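Local coordinates for phycocyanobilin lyase subunit alpha (Nostoc sp. PCC 7120, PDB 5N3U), which pairs with CpcF to form a lyase and is probably required for attaching the bilin chromophore to the phycocyanin alpha subunit CpcA, at residues 161-173 against 182-195. Sequence-based numbering, arbitrary orientation.
Sequences TDAIPLIQPFLEH and AARAMYQLTQEPVY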
loop_
_atom_site.group_PDB
_atom_site.type_symbol
_atom_site.label_atom_id
_atom_site.label_comp_id
_atom_site.label_asym_id
_atom_site.label_seq_id
_atom_site.Cartn_x
_atom_site.Cartn_y
_atom_site.Cartn_z
ATOM N N THR A 161 -12.852 -33.890 15.695
ATOM C CA THR A 161 -13.593 -33.955 16.947
ATOM C C THR A 161 -12.986 -34.807 18.058
ATOM O O THR A 161 -13.175 -34.523 19.240
ATOM C CB THR A 161 -15.040 -34.424 16.696
ATOM O OG1 THR A 161 -14.992 -35.611 15.898
ATOM C CG2 THR A 161 -15.798 -33.313 16.025
ATOM N N ASP A 162 -12.211 -35.806 17.697
ATOM C CA ASP A 162 -11.487 -36.579 18.704
ATOM C C ASP A 162 -10.536 -35.752 19.520
ATOM O O ASP A 162 -10.220 -36.134 20.586
ATOM C CB ASP A 162 -10.594 -37.611 18.078
ATOM C CG ASP A 162 -11.351 -38.749 17.474
ATOM O OD1 ASP A 162 -12.505 -39.013 17.884
ATOM O OD2 ASP A 162 -10.751 -39.384 16.573
ATOM N N ALA A 163 -10.138 -34.588 19.044
ATOM C CA ALA A 163 -9.175 -33.776 19.758
ATOM C C ALA A 163 -9.780 -32.877 20.779
ATOM O O ALA A 163 -9.041 -32.187 21.495
ATOM C CB ALA A 163 -8.350 -32.944 18.741
ATOM N N ILE A 164 -11.104 -32.780 20.829
ATOM C CA ILE A 164 -11.765 -31.887 21.784
ATOM C C ILE A 164 -11.200 -31.903 23.179
ATOM O O ILE A 164 -10.918 -30.865 23.702
ATOM C CB ILE A 164 -13.301 -32.129 21.829
ATOM C CG1 ILE A 164 -13.917 -31.555 20.555
ATOM C CG2 ILE A 164 -13.939 -31.490 23.078
ATOM C CD1 ILE A 164 -15.338 -32.065 20.228
ATOM N N PRO A 165 -11.037 -33.071 23.819
ATOM C CA PRO A 165 -10.561 -33.075 25.218
ATOM C C PRO A 165 -9.108 -32.575 25.332
ATOM O O PRO A 165 -8.707 -32.109 26.378
ATOM C CB PRO A 165 -10.552 -34.542 25.595
ATOM C CG PRO A 165 -11.220 -35.280 24.534
ATOM C CD PRO A 165 -11.343 -34.414 23.316
ATOM N N LEU A 166 -8.326 -32.642 24.225
ATOM C CA LEU A 166 -6.979 -32.092 24.218
ATOM C C LEU A 166 -6.975 -30.587 23.984
ATOM O O LEU A 166 -6.144 -29.878 24.503
ATOM C CB LEU A 166 -6.160 -32.755 23.158
ATOM C CG LEU A 166 -6.134 -34.271 23.124
ATOM C CD1 LEU A 166 -5.262 -34.681 21.933
ATOM C CD2 LEU A 166 -5.578 -34.876 24.396
ATOM N N ILE A 167 -7.982 -30.110 23.277
ATOM C CA ILE A 167 -8.130 -28.744 22.949
ATOM C C ILE A 167 -8.723 -27.937 24.078
ATOM O O ILE A 167 -8.228 -26.839 24.393
ATOM C CB ILE A 167 -8.994 -28.582 21.677
ATOM C CG1 ILE A 167 -8.259 -29.142 20.481
ATOM C CG2 ILE A 167 -9.344 -27.118 21.464
ATOM C CD1 ILE A 167 -9.131 -29.266 19.278
ATOM N N GLN A 168 -9.766 -28.465 24.715
ATOM C CA GLN A 168 -10.509 -27.720 25.729
ATOM C C GLN A 168 -9.691 -27.080 26.848
ATOM O O GLN A 168 -9.872 -25.939 27.120
ATOM C CB GLN A 168 -11.565 -28.642 26.339
ATOM C CG GLN A 168 -12.486 -27.898 27.282
ATOM C CD GLN A 168 -13.839 -28.653 27.508
ATOM O OE1 GLN A 168 -14.073 -29.728 26.946
ATOM N NE2 GLN A 168 -14.746 -28.029 28.232
ATOM N N PRO A 169 -8.643 -27.776 27.379
ATOM C CA PRO A 169 -7.766 -27.178 28.359
ATOM C C PRO A 169 -7.044 -25.892 27.927
ATOM O O PRO A 169 -6.735 -24.976 28.726
ATOM C CB PRO A 169 -6.794 -28.311 28.627
ATOM C CG PRO A 169 -7.562 -29.506 28.380
ATOM C CD PRO A 169 -8.333 -29.162 27.160
ATOM N N PHE A 170 -6.786 -25.750 26.619
ATOM C CA PHE A 170 -6.129 -24.545 26.124
ATOM C C PHE A 170 -6.965 -23.326 26.232
ATOM O O PHE A 170 -6.456 -22.197 26.099
ATOM C CB PHE A 170 -5.610 -24.740 24.670
ATOM C CG PHE A 170 -4.390 -25.664 24.600
ATOM C CD1 PHE A 170 -4.546 -27.018 24.647
ATOM C CD2 PHE A 170 -3.116 -25.136 24.626
ATOM C CE1 PHE A 170 -3.442 -27.864 24.624
ATOM C CE2 PHE A 170 -1.984 -25.970 24.599
ATOM C CZ PHE A 170 -2.156 -27.314 24.579
ATOM N N LEU A 171 -8.262 -23.474 26.547
ATOM C CA LEU A 171 -8.984 -22.247 26.828
ATOM C C LEU A 171 -8.432 -21.490 28.039
ATOM O O LEU A 171 -8.775 -20.302 28.188
ATOM C CB LEU A 171 -10.477 -22.527 27.073
ATOM C CG LEU A 171 -11.298 -23.036 25.901
ATOM C CD1 LEU A 171 -12.529 -23.822 26.386
ATOM C CD2 LEU A 171 -11.725 -21.879 24.964
ATOM N N GLU A 172 -7.699 -22.180 28.935
ATOM C CA GLU A 172 -7.029 -21.559 30.129
ATOM C C GLU A 172 -5.539 -21.362 29.969
ATOM O O GLU A 172 -4.841 -21.032 30.906
ATOM C CB GLU A 172 -7.367 -22.392 31.437
ATOM C CG GLU A 172 -8.898 -22.432 31.575
ATOM C CD GLU A 172 -9.442 -23.017 32.893
ATOM O OE1 GLU A 172 -8.698 -23.832 33.494
ATOM O OE2 GLU A 172 -10.622 -22.705 33.295
ATOM N N HIS A 173 -5.045 -21.485 28.736
ATOM C CA HIS A 173 -3.634 -21.170 28.515
ATOM C C HIS A 173 -3.377 -19.708 28.901
ATOM O O HIS A 173 -4.209 -18.840 28.671
ATOM C CB HIS A 173 -3.270 -21.420 27.027
ATOM C CG HIS A 173 -1.795 -21.456 26.796
ATOM N ND1 HIS A 173 -1.057 -20.318 26.687
ATOM C CD2 HIS A 173 -0.934 -22.473 26.703
ATOM C CE1 HIS A 173 0.228 -20.623 26.560
ATOM N NE2 HIS A 173 0.312 -21.932 26.559
ATOM N N ALA A 182 -8.245 -21.679 20.854
ATOM C CA ALA A 182 -8.936 -22.776 21.481
ATOM C C ALA A 182 -10.464 -22.496 21.456
ATOM O O ALA A 182 -11.238 -23.394 21.164
ATOM C CB ALA A 182 -8.463 -22.964 22.905
ATOM N N ALA A 183 -10.854 -21.235 21.637
ATOM C CA ALA A 183 -12.304 -20.862 21.518
ATOM C C ALA A 183 -12.844 -21.089 20.163
ATOM O O ALA A 183 -13.869 -21.730 19.948
ATOM C CB ALA A 183 -12.500 -19.455 21.929
ATOM N N ARG A 184 -12.059 -20.694 19.163
ATOM C CA ARG A 184 -12.438 -21.028 17.809
ATOM C C ARG A 184 -12.560 -22.435 17.474
ATOM O O ARG A 184 -13.557 -22.888 16.866
ATOM C CB ARG A 184 -11.455 -20.342 16.827
ATOM C CG ARG A 184 -11.708 -20.656 15.386
ATOM C CD ARG A 184 -10.391 -20.323 14.731
ATOM N NE ARG A 184 -10.295 -20.110 13.289
ATOM C CZ ARG A 184 -10.194 -21.024 12.361
ATOM N NH1 ARG A 184 -10.348 -22.359 12.602
ATOM N NH2 ARG A 184 -10.016 -20.560 11.122
ATOM N N ALA A 185 -11.565 -23.204 17.844
ATOM C CA ALA A 185 -11.633 -24.613 17.604
ATOM C C ALA A 185 -12.776 -25.300 18.373
ATOM O O ALA A 185 -13.503 -26.136 17.826
ATOM C CB ALA A 185 -10.355 -25.272 17.960
ATOM N N MET A 186 -12.962 -24.879 19.617
ATOM C CA MET A 186 -14.036 -25.492 20.376
ATOM C C MET A 186 -15.411 -25.248 19.737
ATOM O O MET A 186 -16.266 -26.156 19.679
ATOM C CB MET A 186 -13.957 -24.998 21.800
ATOM C CG MET A 186 -12.850 -25.658 22.669
ATOM S SD MET A 186 -12.919 -27.421 22.782
ATOM C CE MET A 186 -14.453 -27.687 23.795
ATOM N N TYR A 187 -15.643 -24.032 19.313
ATOM C CA TYR A 187 -16.866 -23.748 18.572
ATOM C C TYR A 187 -17.028 -24.575 17.301
ATOM O O TYR A 187 -18.077 -25.197 17.023
ATOM C CB TYR A 187 -16.982 -22.296 18.267
ATOM C CG TYR A 187 -18.359 -22.017 17.644
ATOM C CD1 TYR A 187 -18.564 -22.131 16.259
ATOM C CD2 TYR A 187 -19.435 -21.695 18.441
ATOM C CE1 TYR A 187 -19.823 -21.894 15.697
ATOM C CE2 TYR A 187 -20.697 -21.457 17.893
ATOM C CZ TYR A 187 -20.888 -21.571 16.534
ATOM O OH TYR A 187 -22.119 -21.355 15.960
ATOM N N GLN A 188 -15.972 -24.666 16.496
ATOM C CA GLN A 188 -16.081 -25.438 15.302
ATOM C C GLN A 188 -16.371 -26.832 15.535
ATOM O O GLN A 188 -17.127 -27.426 14.800
ATOM C CB GLN A 188 -14.815 -25.333 14.420
ATOM C CG GLN A 188 -14.636 -24.005 13.824
ATOM C CD GLN A 188 -13.317 -23.932 13.001
ATOM O OE1 GLN A 188 -12.212 -24.036 13.538
ATOM N NE2 GLN A 188 -13.441 -23.717 11.769
ATOM N N LEU A 189 -15.793 -27.417 16.565
ATOM C CA LEU A 189 -15.953 -28.812 16.806
ATOM C C LEU A 189 -17.180 -29.197 17.634
ATOM O O LEU A 189 -17.584 -30.344 17.553
ATOM C CB LEU A 189 -14.741 -29.389 17.513
ATOM C CG LEU A 189 -13.447 -29.193 16.665
ATOM C CD1 LEU A 189 -12.187 -29.545 17.447
ATOM C CD2 LEU A 189 -13.492 -30.079 15.434
ATOM N N THR A 190 -17.690 -28.310 18.446
ATOM C CA THR A 190 -18.907 -28.586 19.211
ATOM C C THR A 190 -20.176 -27.768 18.846
ATOM O O THR A 190 -21.275 -28.094 19.300
ATOM C CB THR A 190 -18.673 -28.267 20.724
ATOM O OG1 THR A 190 -18.629 -26.870 20.932
ATOM C CG2 THR A 190 -17.421 -28.917 21.307
ATOM N N GLN A 191 -20.007 -26.658 18.137
ATOM C CA GLN A 191 -21.054 -25.716 17.816
ATOM C C GLN A 191 -21.727 -25.089 19.038
ATOM O O GLN A 191 -22.806 -24.588 18.926
ATOM C CB GLN A 191 -22.066 -26.417 16.898
ATOM C CG GLN A 191 -21.443 -26.818 15.564
ATOM C CD GLN A 191 -21.023 -25.571 14.798
ATOM O OE1 GLN A 191 -19.832 -25.224 14.686
ATOM N NE2 GLN A 191 -21.981 -24.886 14.283
ATOM N N GLU A 192 -21.060 -25.031 20.189
ATOM C CA GLU A 192 -21.667 -24.419 21.386
ATOM C C GLU A 192 -21.467 -22.933 21.434
ATOM O O GLU A 192 -20.339 -22.460 21.465
ATOM C CB GLU A 192 -21.043 -25.004 22.648
ATOM C CG GLU A 192 -21.401 -26.421 22.833
ATOM C CD GLU A 192 -22.794 -26.584 23.379
ATOM O OE1 GLU A 192 -23.416 -25.571 23.788
ATOM O OE2 GLU A 192 -23.256 -27.707 23.335
ATOM N N PRO A 193 -22.574 -22.161 21.512
ATOM C CA PRO A 193 -22.484 -20.717 21.537
ATOM C C PRO A 193 -21.605 -20.139 22.514
ATOM O O PRO A 193 -21.033 -19.064 22.242
ATOM C CB PRO A 193 -23.935 -20.293 21.921
ATOM C CG PRO A 193 -24.733 -21.290 21.168
ATOM C CD PRO A 193 -24.005 -22.586 21.411
ATOM N N VAL A 194 -21.490 -20.740 23.705
ATOM C CA VAL A 194 -20.568 -20.160 24.697
ATOM C C VAL A 194 -19.119 -19.876 24.143
ATOM O O VAL A 194 -18.501 -18.875 24.500
ATOM C CB VAL A 194 -20.459 -21.052 25.957
ATOM C CG1 VAL A 194 -19.777 -22.366 25.628
ATOM C CG2 VAL A 194 -19.775 -20.357 27.088
ATOM N N TYR A 195 -18.680 -20.698 23.236
ATOM C CA TYR A 195 -17.318 -20.532 22.652
ATOM C C TYR A 195 -17.323 -19.391 21.638
ATOM O O TYR A 195 -16.394 -18.597 21.597
ATOM C CB TYR A 195 -16.850 -21.847 22.041
ATOM C CG TYR A 195 -16.698 -22.896 23.074
ATOM C CD1 TYR A 195 -15.997 -22.663 24.244
ATOM C CD2 TYR A 195 -17.348 -24.106 22.940
ATOM C CE1 TYR A 195 -15.902 -23.640 25.232
ATOM C CE2 TYR A 195 -17.253 -25.073 23.928
ATOM C CZ TYR A 195 -16.598 -24.807 25.076
ATOM O OH TYR A 195 -16.571 -25.823 25.994
HETATM O O HOH W 1 -15.628 -25.082 28.382
#
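Ile167 enters helix 176-190 as a knob among Ala182, Ala185, Met186 and Leu189. Its CG2, anti to the backbone N, lies 3.8 Å from Met186 SD, whereas CD1 meets Leu189 CD1 at 3.6 Å, the side chains crossing near a right angle. Ile164 and Leu189 run past each other in opposite directions, Ile164 CG1 against Leu189 CB, and Leu189 CD2 meets Thr161 CG2. Met186 is bent at chi2 (-56°) and chi3 (-69°), which lays SD and CE across the aliphatic stem of Gln168. Leu171 spreads its methyls at the Ala182-Ala183 end, CD2 3.5 Å from Ala183 N and CD1 approaching Tyr195 CE1 obliquely. Met186 CB covers one face of the Tyr195 ring; at its edge a water lies 2.7 Å from Tyr195 OH and takes a weak bond from Gln168 NE2. Thr190 CG2 touches Ile164 CD1, while OG1 donates to Met186 O (2.8 Å) and accepts from Glu192 N (3.1 Å, 154°) in an ST turn. A valine at Thr190 would probably leave Glu192 N without this acceptor and Met186 O without its side-chain donor. Within this HEAT-repeat region Ile167 also packs on helix 148-157, Leu171 on helix 193-203, and Arg184 and Tyr187 on helix 208-221.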